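Local coordinates for protein GDP-6-deoxy-D-mannose reductase (Pseudomonas aeruginosa, PDB 6X3B) that probably reduces GDP-4-dehydro-6-deoxy-D-mannose with NADPH to make GDP-rhamnose, a precursor of the bacterial O-antigen, at residues Y129-E134 / H146-Y151; I139-I144 / V244-S249; I216-D221 / E283-R288; L229-R234 / T298-E303. One frame throughout, in Å; residues are numbered along the deposited sequence.

Interaction 1 of 4, residues Y129-E134 / H146-Y151. With NDP (NADPH dihydro-nicotinamide-adenine-dinucleotide phosphate), chain E.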
# COMPACT_ATOMS: atom_id res chain seq x y z
N TYR A 129 10.43 -1.88 3.58
CA TYR A 129 11.11 -0.60 3.77
C TYR A 129 11.93 -0.20 2.55
O TYR A 129 12.08 1.01 2.30
CB TYR A 129 11.99 -0.64 5.02
CG TYR A 129 11.21 -0.64 6.31
CD1 TYR A 129 10.57 0.51 6.77
CD2 TYR A 129 11.12 -1.80 7.08
CE1 TYR A 129 9.86 0.51 7.97
CE2 TYR A 129 10.40 -1.81 8.27
CZ TYR A 129 9.78 -0.66 8.71
OH TYR A 129 9.07 -0.68 9.88
N GLY A 130 12.47 -1.15 1.79
CA GLY A 130 13.30 -0.78 0.66
C GLY A 130 14.67 -0.26 1.08
O GLY A 130 15.27 -0.71 2.06
N GLN A 131 15.18 0.71 0.32
CA GLN A 131 16.52 1.23 0.56
C GLN A 131 16.48 2.17 1.75
O GLN A 131 15.65 3.09 1.80
CB GLN A 131 17.04 1.96 -0.68
CG GLN A 131 18.54 2.08 -0.76
CD GLN A 131 19.04 2.13 -2.19
OE1 GLN A 131 18.98 3.16 -2.83
NE2 GLN A 131 19.51 0.99 -2.71
N VAL A 132 17.34 1.93 2.73
CA VAL A 132 17.37 2.75 3.94
C VAL A 132 18.80 3.24 4.13
O VAL A 132 19.75 2.45 4.04
CB VAL A 132 16.88 1.98 5.18
CG1 VAL A 132 17.10 2.81 6.42
CG2 VAL A 132 15.39 1.65 5.04
N ALA A 133 18.96 4.54 4.34
CA ALA A 133 20.29 5.10 4.54
C ALA A 133 20.87 4.61 5.86
O ALA A 133 20.14 4.44 6.85
CB ALA A 133 20.25 6.63 4.52
N GLU A 134 22.18 4.36 5.88
CA GLU A 134 22.81 3.88 7.11
C GLU A 134 22.55 4.82 8.28
O GLU A 134 22.42 4.36 9.43
CB GLU A 134 24.31 3.69 6.87
CG GLU A 134 24.58 2.65 5.81
CD GLU A 134 26.02 2.19 5.76
OE1 GLU A 134 26.87 2.72 6.51
OE2 GLU A 134 26.30 1.27 4.96
N HIS A 146 9.57 2.23 1.15
CA HIS A 146 9.73 2.46 -0.29
C HIS A 146 9.97 1.12 -0.97
O HIS A 146 11.11 0.81 -1.36
CB HIS A 146 10.88 3.42 -0.58
CG HIS A 146 10.66 4.79 -0.02
ND1 HIS A 146 9.78 5.69 -0.59
CD2 HIS A 146 11.17 5.40 1.08
CE1 HIS A 146 9.76 6.80 0.14
NE2 HIS A 146 10.59 6.65 1.15
N PRO A 147 8.93 0.29 -1.10
CA PRO A 147 9.11 -1.07 -1.64
C PRO A 147 9.75 -1.05 -3.01
O PRO A 147 9.39 -0.24 -3.86
CB PRO A 147 7.68 -1.62 -1.72
CG PRO A 147 6.87 -0.75 -0.86
CD PRO A 147 7.51 0.58 -0.80
N ARG A 148 10.64 -2.02 -3.23
CA ARG A 148 11.45 -2.06 -4.45
C ARG A 148 11.15 -3.26 -5.34
O ARG A 148 11.80 -3.41 -6.38
CB ARG A 148 12.94 -2.05 -4.10
CG ARG A 148 13.36 -0.84 -3.29
CD ARG A 148 14.82 -0.97 -2.89
NE ARG A 148 15.71 -0.79 -4.03
CZ ARG A 148 16.05 0.39 -4.54
NH1 ARG A 148 15.57 1.51 -4.00
NH2 ARG A 148 16.88 0.46 -5.57
N ASN A 149 10.19 -4.09 -4.98
CA ASN A 149 9.84 -5.23 -5.81
C ASN A 149 8.36 -5.50 -5.63
O ASN A 149 7.76 -5.04 -4.65
CB ASN A 149 10.70 -6.45 -5.43
CG ASN A 149 10.40 -6.96 -4.05
OD1 ASN A 149 9.30 -7.41 -3.79
ND2 ASN A 149 11.36 -6.86 -3.14
N PRO A 150 7.72 -6.22 -6.56
CA PRO A 150 6.27 -6.42 -6.46
C PRO A 150 5.83 -7.23 -5.24
O PRO A 150 4.69 -7.08 -4.79
CB PRO A 150 5.91 -7.16 -7.76
CG PRO A 150 7.11 -6.97 -8.67
CD PRO A 150 8.29 -6.88 -7.76
N TYR A 151 6.67 -8.12 -4.72
CA TYR A 151 6.32 -8.78 -3.47
C TYR A 151 6.23 -7.77 -2.33
O TYR A 151 5.25 -7.75 -1.58
CB TYR A 151 7.35 -9.86 -3.14
CG TYR A 151 7.38 -10.30 -1.70
CD1 TYR A 151 6.49 -11.28 -1.23
CD2 TYR A 151 8.31 -9.77 -0.81
CE1 TYR A 151 6.53 -11.70 0.10
CE2 TYR A 151 8.36 -10.19 0.51
CZ TYR A 151 7.47 -11.16 0.96
OH TYR A 151 7.52 -11.57 2.27
PA NDP E . 6.05 -20.21 2.23
O1A NDP E . 6.13 -19.77 0.81
O2A NDP E . 7.04 -21.22 2.72
O5B NDP E . 4.57 -20.72 2.55
C5B NDP E . 3.45 -20.08 1.90
C4B NDP E . 2.17 -20.73 2.35
O4B NDP E . 1.05 -20.08 1.71
C3B NDP E . 2.03 -22.23 2.02
O3B NDP E . 1.45 -22.94 3.11
C2B NDP E . 1.13 -22.22 0.79
O2B NDP E . 0.38 -23.43 0.71
C1B NDP E . 0.22 -21.05 1.12
N9A NDP E . -0.43 -20.46 -0.05
C8A NDP E . 0.19 -19.89 -1.14
N7A NDP E . -0.65 -19.45 -2.04
C5A NDP E . -1.90 -19.75 -1.52
C6A NDP E . -3.20 -19.55 -2.01
N6A NDP E . -3.43 -18.96 -3.18
N1A NDP E . -4.24 -19.97 -1.25
C2A NDP E . -3.96 -20.56 -0.08
N3A NDP E . -2.78 -20.81 0.48
C4A NDP E . -1.78 -20.38 -0.30
O3 NDP E . 6.15 -18.92 3.17
PN NDP E . 6.98 -18.67 4.52
O1N NDP E . 6.48 -19.61 5.57
O2N NDP E . 8.43 -18.69 4.19
O5D NDP E . 6.54 -17.18 4.89
C5D NDP E . 5.44 -16.98 5.82
C4D NDP E . 5.08 -15.52 5.85
O4D NDP E . 6.22 -14.76 6.32
C3D NDP E . 4.68 -14.90 4.50
O3D NDP E . 3.62 -13.97 4.66
C2D NDP E . 5.98 -14.24 4.06
O2D NDP E . 5.78 -13.16 3.16
C1D NDP E . 6.55 -13.76 5.39
N1N NDP E . 8.04 -13.60 5.36
C2N NDP E . 8.86 -14.70 5.33
C3N NDP E . 10.22 -14.58 5.45
C7N NDP E . 11.05 -15.77 5.16
O7N NDP E . 12.28 -15.68 5.18
N7N NDP E . 10.43 -16.92 4.88
C4N NDP E . 10.78 -13.27 5.87
C5N NDP E . 9.82 -12.16 5.82
C6N NDP E . 8.61 -12.35 5.35
P2B NDP E . 0.75 -24.26 -0.62
O1X NDP E . -0.11 -25.51 -0.58
O2X NDP E . 0.42 -23.38 -1.81
O3X NDP E . 2.23 -24.59 -0.55
O HOH W 1 13.58 1.84 -1.87
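Q131 lays its amide over the guanidinium group of R148, a polar stack at the protein surface in which the two planes are only 22° apart. Q131 NE2 sits over the centre of the guanidinium face, 3.9 Å from R148 NH2. The Q131 chain, extended beyond CG with that carbon anti to the backbone N (chi1 -158°), carries the amide out to this face, while its CB touches R148 NH1. Long, flat and polar, both residue types suit a partly solvent-exposed place where they can touch each other and water together. One ordered water sits at the guanidinium edge: it donates to H146 O at 2.7 Å and accepts from Q131 N and, in the plane of the guanidinium, from R148 NH1 at 2.9 Å. Both backbones and the arginine tip are thus tied to one oxygen atom.

Between the backbones, H146 N donates to Y129 O at 3.0 Å. G130 suits its place through its positive phi and its bare CA, which comes 3.4 Å from H146 O in a CH···O contact that leaves no room for a side chain. R148 also packs on I167 of the second subunit.

Beyond R148, N149 is the N-cap of helix 150-169, its OD1 accepting from A152 N. Two residues on, in the first turn of the helix, Y151 OH lies 2.5 Å from NADPH O2D in a hydrogen bond. K155 also bonds the cofactor, and its spacing from Y151 is that of the YxxxK signature of short-chain dehydrogenases.

Interaction 2 of 4, residues I139-I144 / V244-S249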
# COMPACT_ATOMS: atom_id res chain seq x y z
N ILE A 139 16.17 0.64 11.67
CA ILE A 139 14.89 0.94 11.04
C ILE A 139 13.77 0.89 12.08
O ILE A 139 13.63 -0.09 12.81
CB ILE A 139 14.61 -0.07 9.91
CG1 ILE A 139 15.67 0.06 8.82
CG2 ILE A 139 13.18 0.10 9.39
CD1 ILE A 139 15.51 -0.95 7.73
N HIS A 140 12.96 1.94 12.12
CA HIS A 140 11.83 2.00 13.04
C HIS A 140 10.55 2.17 12.24
O HIS A 140 10.57 2.54 11.05
CB HIS A 140 12.00 3.14 14.04
CG HIS A 140 12.17 4.48 13.39
ND1 HIS A 140 11.13 5.37 13.25
CD2 HIS A 140 13.24 5.05 12.79
CE1 HIS A 140 11.56 6.45 12.62
NE2 HIS A 140 12.84 6.28 12.32
N GLU A 141 9.42 1.91 12.90
CA GLU A 141 8.14 1.83 12.20
C GLU A 141 7.64 3.18 11.68
O GLU A 141 6.66 3.20 10.92
CB GLU A 141 7.09 1.21 13.13
CG GLU A 141 7.33 -0.27 13.45
CD GLU A 141 8.29 -0.48 14.61
OE1 GLU A 141 9.02 0.46 15.00
OE2 GLU A 141 8.32 -1.62 15.13
N GLU A 142 8.27 4.28 12.06
CA GLU A 142 7.84 5.59 11.56
C GLU A 142 8.58 5.98 10.29
O GLU A 142 8.34 7.07 9.74
CB GLU A 142 8.04 6.66 12.65
CG GLU A 142 7.09 6.51 13.81
CD GLU A 142 5.64 6.53 13.35
OE1 GLU A 142 5.29 7.41 12.55
OE2 GLU A 142 4.86 5.65 13.79
N LEU A 143 9.47 5.13 9.81
CA LEU A 143 10.17 5.40 8.57
C LEU A 143 9.24 5.05 7.41
O LEU A 143 8.62 3.99 7.40
CB LEU A 143 11.46 4.58 8.52
CG LEU A 143 12.39 4.76 7.33
CD1 LEU A 143 13.03 6.15 7.34
CD2 LEU A 143 13.46 3.67 7.36
N ILE A 144 9.09 5.98 6.47
CA ILE A 144 8.20 5.73 5.34
C ILE A 144 8.80 4.62 4.48
O ILE A 144 9.98 4.71 4.09
CB ILE A 144 7.98 7.00 4.53
CG1 ILE A 144 7.10 7.97 5.33
CG2 ILE A 144 7.35 6.67 3.17
CD1 ILE A 144 6.91 9.31 4.67
N VAL A 244 1.60 -1.30 13.83
CA VAL A 244 2.59 -2.04 13.04
C VAL A 244 3.83 -2.26 13.89
O VAL A 244 4.34 -1.32 14.50
CB VAL A 244 2.95 -1.25 11.76
CG1 VAL A 244 4.07 -1.94 11.00
CG2 VAL A 244 1.72 -1.05 10.89
N TYR A 245 4.33 -3.50 13.91
CA TYR A 245 5.51 -3.84 14.71
C TYR A 245 6.57 -4.50 13.85
O TYR A 245 6.28 -5.49 13.16
CB TYR A 245 5.14 -4.81 15.84
CG TYR A 245 4.13 -4.25 16.79
CD1 TYR A 245 2.77 -4.38 16.55
CD2 TYR A 245 4.54 -3.57 17.93
CE1 TYR A 245 1.84 -3.85 17.43
CE2 TYR A 245 3.63 -3.04 18.81
CZ TYR A 245 2.29 -3.18 18.56
OH TYR A 245 1.43 -2.65 19.47
N ASN A 246 7.80 -3.98 13.90
CA ASN A 246 8.96 -4.73 13.41
C ASN A 246 9.18 -5.96 14.29
O ASN A 246 9.07 -5.88 15.52
CB ASN A 246 10.23 -3.90 13.45
CG ASN A 246 10.24 -2.77 12.44
OD1 ASN A 246 9.49 -2.78 11.45
ND2 ASN A 246 11.11 -1.80 12.67
N VAL A 247 9.52 -7.08 13.67
CA VAL A 247 9.95 -8.27 14.39
C VAL A 247 11.38 -8.55 13.92
O VAL A 247 11.59 -9.03 12.80
CB VAL A 247 9.02 -9.47 14.16
CG1 VAL A 247 9.56 -10.73 14.89
CG2 VAL A 247 7.57 -9.14 14.64
N CYS A 248 12.36 -8.24 14.77
CA CYS A 248 13.76 -8.28 14.38
C CYS A 248 14.62 -8.40 15.63
O CYS A 248 14.15 -8.24 16.76
CB CYS A 248 14.14 -7.03 13.56
SG CYS A 248 13.70 -5.47 14.42
N SER A 249 15.90 -8.69 15.41
CA SER A 249 16.84 -8.85 16.52
C SER A 249 17.48 -7.54 16.96
O SER A 249 17.95 -7.45 18.10
CB SER A 249 17.96 -9.82 16.11
OG SER A 249 18.88 -9.15 15.25
O HOH W 2 9.17 -3.47 17.04
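E141 and N246 reach for each other from opposite directions and end with carboxylate and amide stacked, their planes 14° apart. The overlap brings E141 CD to 3.7 Å from N246 ND2. It does not pair the two groups; instead E141 OE2 reaches past the stack to take the backbone N of N246 in a nearly straight bond of 2.7 Å (170°), met on the anti side of the carboxylate and somewhat out of its plane. A bend at chi2 (85°) turns the glutamate back so that this oxygen can face the strand, and it lays E141 CG against V244 O at 3.3 Å. A water lies 2.8 Å from the same OE2 and 2.9 Å from N246 O.

Strand 244-247 runs parallel to strand 172-182 in the Rossmann-type central sheet. Y245 and V247 bond to that strand, which leaves N246 N directed to the loop 139-144, where the glutamate takes it. That loop folds into a type I turn from H140 to L143, and E142 at its crest packs against I144 of the second subunit.

Asparagine suits its position because its amide can both give and take: N246 OD1 is hydrogen-bonded to Y129 OH, and N246 ND2 to S290 O. The amide is therefore held at both polar atoms, which should fix its rotation against the carboxylate. V244 O, brushed by E141 CG, accepts from R293 NH1, and the nearby positive charge would probably help to keep the buried glutamate ionised.

Interaction 3 of 4, residues I216-D221 / E283-R288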
# COMPACT_ATOMS: atom_id res chain seq x y z
N ILE A 216 28.58 -11.33 -0.30
CA ILE A 216 28.36 -11.75 1.08
C ILE A 216 28.91 -10.75 2.06
O ILE A 216 28.85 -10.98 3.28
CB ILE A 216 28.96 -13.14 1.35
CG1 ILE A 216 30.49 -13.10 1.22
CG2 ILE A 216 28.32 -14.19 0.44
CD1 ILE A 216 31.18 -14.38 1.69
N ASP A 217 29.46 -9.64 1.59
CA ASP A 217 29.97 -8.61 2.49
C ASP A 217 28.90 -7.56 2.76
O ASP A 217 29.10 -6.35 2.61
CB ASP A 217 31.24 -8.01 1.92
CG ASP A 217 32.38 -9.03 1.88
OD1 ASP A 217 32.67 -9.64 2.93
OD2 ASP A 217 32.95 -9.26 0.80
N VAL A 218 27.72 -8.05 3.14
CA VAL A 218 26.61 -7.22 3.59
C VAL A 218 26.17 -7.76 4.94
O VAL A 218 26.45 -8.90 5.30
CB VAL A 218 25.43 -7.24 2.58
CG1 VAL A 218 25.91 -6.79 1.21
CG2 VAL A 218 24.80 -8.62 2.49
N SER A 219 25.49 -6.92 5.71
CA SER A 219 24.96 -7.34 7.00
C SER A 219 23.43 -7.30 6.97
O SER A 219 22.83 -6.47 6.29
CB SER A 219 25.49 -6.44 8.12
OG SER A 219 24.81 -5.20 8.13
N ARG A 220 22.80 -8.21 7.71
CA ARG A 220 21.35 -8.25 7.78
C ARG A 220 20.93 -8.55 9.22
O ARG A 220 21.73 -8.99 10.04
CB ARG A 220 20.75 -9.29 6.81
CG ARG A 220 20.96 -8.98 5.32
CD ARG A 220 20.09 -7.81 4.87
NE ARG A 220 20.15 -7.56 3.42
CZ ARG A 220 21.02 -6.73 2.85
NH1 ARG A 220 21.91 -6.09 3.59
NH2 ARG A 220 21.01 -6.56 1.53
N ASP A 221 19.66 -8.32 9.50
CA ASP A 221 19.08 -8.56 10.82
C ASP A 221 18.37 -9.92 10.78
O ASP A 221 17.35 -10.06 10.11
CB ASP A 221 18.10 -7.44 11.16
CG ASP A 221 17.58 -7.51 12.57
OD1 ASP A 221 17.35 -8.65 13.05
OD2 ASP A 221 17.39 -6.42 13.20
N GLU A 283 22.87 -3.59 -3.23
CA GLU A 283 22.48 -2.16 -3.11
C GLU A 283 22.45 -1.75 -1.64
O GLU A 283 23.01 -0.69 -1.30
CB GLU A 283 21.12 -1.93 -3.78
N GLN A 284 21.83 -2.57 -0.79
CA GLN A 284 21.73 -2.25 0.63
C GLN A 284 22.82 -3.01 1.38
O GLN A 284 22.75 -4.23 1.52
CB GLN A 284 20.34 -2.62 1.16
CG GLN A 284 20.12 -2.27 2.61
CD GLN A 284 19.75 -0.83 2.81
OE1 GLN A 284 19.19 -0.20 1.93
NE2 GLN A 284 20.08 -0.29 3.98
N ARG A 285 23.83 -2.28 1.86
CA ARG A 285 24.96 -2.92 2.52
C ARG A 285 24.64 -3.37 3.94
O ARG A 285 25.19 -4.38 4.40
CB ARG A 285 26.18 -2.00 2.58
CG ARG A 285 26.51 -1.28 1.28
CD ARG A 285 26.74 -2.27 0.16
NE ARG A 285 27.80 -3.23 0.46
CZ ARG A 285 28.07 -4.29 -0.30
NH1 ARG A 285 27.36 -4.50 -1.39
NH2 ARG A 285 29.06 -5.13 0.02
N ARG A 286 23.80 -2.63 4.66
CA ARG A 286 23.56 -2.91 6.07
C ARG A 286 22.09 -2.75 6.41
O ARG A 286 21.47 -1.76 6.02
CB ARG A 286 24.39 -1.99 6.97
CG ARG A 286 25.89 -2.04 6.70
CD ARG A 286 26.59 -0.96 7.50
NE ARG A 286 26.20 -1.02 8.89
CZ ARG A 286 26.54 -0.12 9.81
NH1 ARG A 286 27.28 0.92 9.46
NH2 ARG A 286 26.14 -0.27 11.06
N VAL A 287 21.55 -3.70 7.17
CA VAL A 287 20.18 -3.62 7.65
C VAL A 287 20.19 -3.98 9.12
O VAL A 287 20.66 -5.06 9.50
CB VAL A 287 19.21 -4.54 6.88
CG1 VAL A 287 17.79 -4.44 7.51
CG2 VAL A 287 19.17 -4.19 5.40
N ARG A 288 19.70 -3.06 9.95
CA ARG A 288 19.45 -3.30 11.37
C ARG A 288 18.06 -2.79 11.68
O ARG A 288 17.74 -1.64 11.37
CB ARG A 288 20.50 -2.59 12.23
CG ARG A 288 20.73 -3.18 13.59
CD ARG A 288 21.99 -2.60 14.22
NE ARG A 288 21.83 -1.22 14.65
CZ ARG A 288 22.37 -0.16 14.05
NH1 ARG A 288 23.12 -0.33 12.96
NH2 ARG A 288 22.17 1.05 14.54
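R220 and Q284 meet in the tight half of the contact, where NH1 and NH2 of the arginine grip one oxygen end-on, each 2.9 Å from Q284 O. A bend at chi2 (-71°) folds R220 back over its own strand, and NH1 also donates to S219 O at 2.9 Å. That carbonyl takes V287 N as well, on the opposite face of its plane. V287 CG2 packs against R220 CD at 3.8 Å, its branched side chain a fitting partner for the arginine's apolar shaft. Between the backbones, S219 N donates to R285 O in a nearly straight bond of 2.9 Å.

Toward D217 the packing gives way to charge at the surface. R285 curls through two bends so that V218 CG1 lies over the centre of its guanidinium face, 3.6 Å from CZ, while R285 NH1 forms a salt bridge with D215; exposed D217 pairs with R256. At the other end the backbones drift apart, D221 N and V287 O being 3.4 Å apart without a bond. Segment 283-288 runs beside the start of strand 219-224, 41° from it in direction, as an extended loop, part of the C-terminal region that, in extended short-chain dehydrogenases, typically forms the substrate-binding domain.

Interaction 4 of 4, residues L229-R234 / T298-E303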
# COMPACT_ATOMS: atom_id res chain seq x y z
N LEU A 229 8.21 -16.71 15.68
CA LEU A 229 6.92 -17.25 16.13
C LEU A 229 6.52 -16.70 17.48
O LEU A 229 5.35 -16.42 17.73
CB LEU A 229 6.98 -18.77 16.21
CG LEU A 229 7.14 -19.41 14.85
CD1 LEU A 229 7.23 -20.90 15.05
CD2 LEU A 229 5.94 -19.00 14.02
N SER A 230 7.47 -16.63 18.40
CA SER A 230 7.12 -16.21 19.75
C SER A 230 6.69 -14.75 19.75
O SER A 230 5.79 -14.35 20.51
CB SER A 230 8.31 -16.44 20.69
OG SER A 230 8.15 -15.72 21.90
N ALA A 231 7.30 -13.95 18.88
CA ALA A 231 6.87 -12.57 18.72
C ALA A 231 5.43 -12.49 18.22
O ALA A 231 4.67 -11.64 18.68
CB ALA A 231 7.81 -11.83 17.76
N TYR A 232 5.04 -13.36 17.26
CA TYR A 232 3.66 -13.30 16.75
C TYR A 232 2.65 -13.65 17.83
O TYR A 232 1.59 -13.01 17.94
CB TYR A 232 3.46 -14.26 15.56
CG TYR A 232 4.28 -13.96 14.33
CD1 TYR A 232 4.98 -12.76 14.19
CD2 TYR A 232 4.37 -14.90 13.30
CE1 TYR A 232 5.76 -12.50 13.06
CE2 TYR A 232 5.13 -14.66 12.16
CZ TYR A 232 5.82 -13.46 12.04
OH TYR A 232 6.59 -13.20 10.91
N LEU A 233 2.95 -14.67 18.63
CA LEU A 233 2.01 -15.06 19.69
C LEU A 233 1.92 -13.98 20.78
O LEU A 233 0.84 -13.76 21.35
CB LEU A 233 2.44 -16.40 20.29
CG LEU A 233 2.36 -17.60 19.32
CD1 LEU A 233 2.86 -18.87 20.02
CD2 LEU A 233 0.93 -17.80 18.78
N ARG A 234 3.04 -13.33 21.10
CA ARG A 234 2.99 -12.25 22.09
C ARG A 234 2.27 -11.02 21.54
O ARG A 234 1.61 -10.29 22.30
CB ARG A 234 4.40 -11.88 22.53
CG ARG A 234 5.10 -13.03 23.25
CD ARG A 234 6.27 -12.55 24.05
NE ARG A 234 5.82 -11.98 25.31
CZ ARG A 234 5.63 -12.68 26.42
NH1 ARG A 234 5.87 -13.98 26.42
NH2 ARG A 234 5.19 -12.08 27.51
N THR A 298 4.87 -5.83 24.29
CA THR A 298 4.62 -7.25 24.52
C THR A 298 5.54 -7.90 25.52
O THR A 298 5.22 -8.99 26.00
CB THR A 298 4.73 -8.05 23.21
OG1 THR A 298 6.11 -8.17 22.84
CG2 THR A 298 3.95 -7.36 22.09
N GLY A 299 6.70 -7.30 25.83
CA GLY A 299 7.71 -7.95 26.63
C GLY A 299 8.63 -8.88 25.86
O GLY A 299 9.63 -9.34 26.43
N TRP A 300 8.31 -9.13 24.59
CA TRP A 300 9.09 -10.04 23.72
C TRP A 300 10.57 -9.67 23.68
O TRP A 300 10.89 -8.47 23.61
CB TRP A 300 8.49 -10.09 22.31
CG TRP A 300 9.25 -10.95 21.34
CD1 TRP A 300 9.02 -12.27 21.07
CD2 TRP A 300 10.38 -10.57 20.54
NE1 TRP A 300 9.92 -12.73 20.15
CE2 TRP A 300 10.76 -11.71 19.81
CE3 TRP A 300 11.09 -9.39 20.37
CZ2 TRP A 300 11.83 -11.69 18.91
CZ3 TRP A 300 12.15 -9.37 19.48
CH2 TRP A 300 12.51 -10.51 18.76
N LYS A 301 11.43 -10.69 23.72
CA LYS A 301 12.90 -10.55 23.59
C LYS A 301 13.41 -11.78 22.83
O LYS A 301 12.81 -12.85 22.99
CB LYS A 301 13.56 -10.45 24.97
CG LYS A 301 15.06 -10.23 24.97
CD LYS A 301 15.65 -10.08 26.35
CE LYS A 301 17.16 -9.89 26.35
NZ LYS A 301 17.70 -9.75 27.72
N PRO A 302 14.43 -11.67 21.95
CA PRO A 302 14.97 -12.83 21.26
C PRO A 302 15.63 -13.75 22.31
O PRO A 302 16.26 -13.23 23.20
CB PRO A 302 16.05 -12.26 20.33
CG PRO A 302 15.71 -10.79 20.22
CD PRO A 302 15.08 -10.43 21.54
N GLU A 303 15.46 -15.06 22.16
CA GLU A 303 16.02 -16.03 23.09
C GLU A 303 16.99 -17.03 22.48
O GLU A 303 17.75 -17.66 23.23
CB GLU A 303 14.89 -16.82 23.78
CG GLU A 303 14.00 -15.99 24.69
CD GLU A 303 14.55 -15.86 26.08
OE1 GLU A 303 15.38 -14.95 26.31
OE2 GLU A 303 14.17 -16.69 26.94
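W300 enters against helix 225-238 ring first, with CG anti to its backbone N (chi1 178°). Its CB touches R234 CD at 3.7 Å, where the arginine shaft passes the edge of the ring. CG comes next, resting near A231 CA, and CD1 is closer still, 3.2 Å from that atom. At NE1 the ring meets A231 CB at 3.3 Å; A231 N nearby is also a donor, so the two nitrogens do not bond, and the indole N-H is used on D227 O instead. CE2 lies 3.6 Å from A231 CB, a methyl over the five-membered ring, 19° off its normal, in a CH-pi contact. At the far end CH2 packs on C248 O, 3.4 Å away. Alanine suits its place because its small methyl lets the flat indole lie close on the helix.

The ring belongs to the loop between helices 292-298 and 306-320, which lies against helix 225-238 on one flank of the Rossmann-type sheet. P302 N lies over the opposite face of the indole, and H291 meets W300 edge-to-face.

T298 ends its helix in an ST turn, its OG1 accepting from W300 N at 3.0 Å and also hydrogen-bonded to L294 O. R234 bends at chi3 (79°) to bring NE to T298 O, 3.1 Å away and in the guanidinium plane; NH2 adds a weak bond. G299, with positive phi, turns the chain off the helix between T298 and W300.

How the interactions relate
Interaction 2 is a buried contact, interaction 1 a surface one, and interactions 3 and 4 are intermediate. Interactions 1 and 2 join through the loop before helix 150-169 that supplies most of 129-134, 139-144 and 146-151, with I139 and L143 packing on Y129 and V132, and both touch the second subunit. Interaction 3 adjoins both: Q284 bonds V132 O, and R288 O takes I139 N. Interaction 4 lies about 25 Å from interaction 1, centre to centre, but meets interaction 2 where V247 packs on A231. Their chemistry follows place: a water and a polar stack at the surface, a carboxylate serving a strand in the interior, an arginine gripping a carbonyl of 283-288 beside backbone bonds, and an indole on a helix.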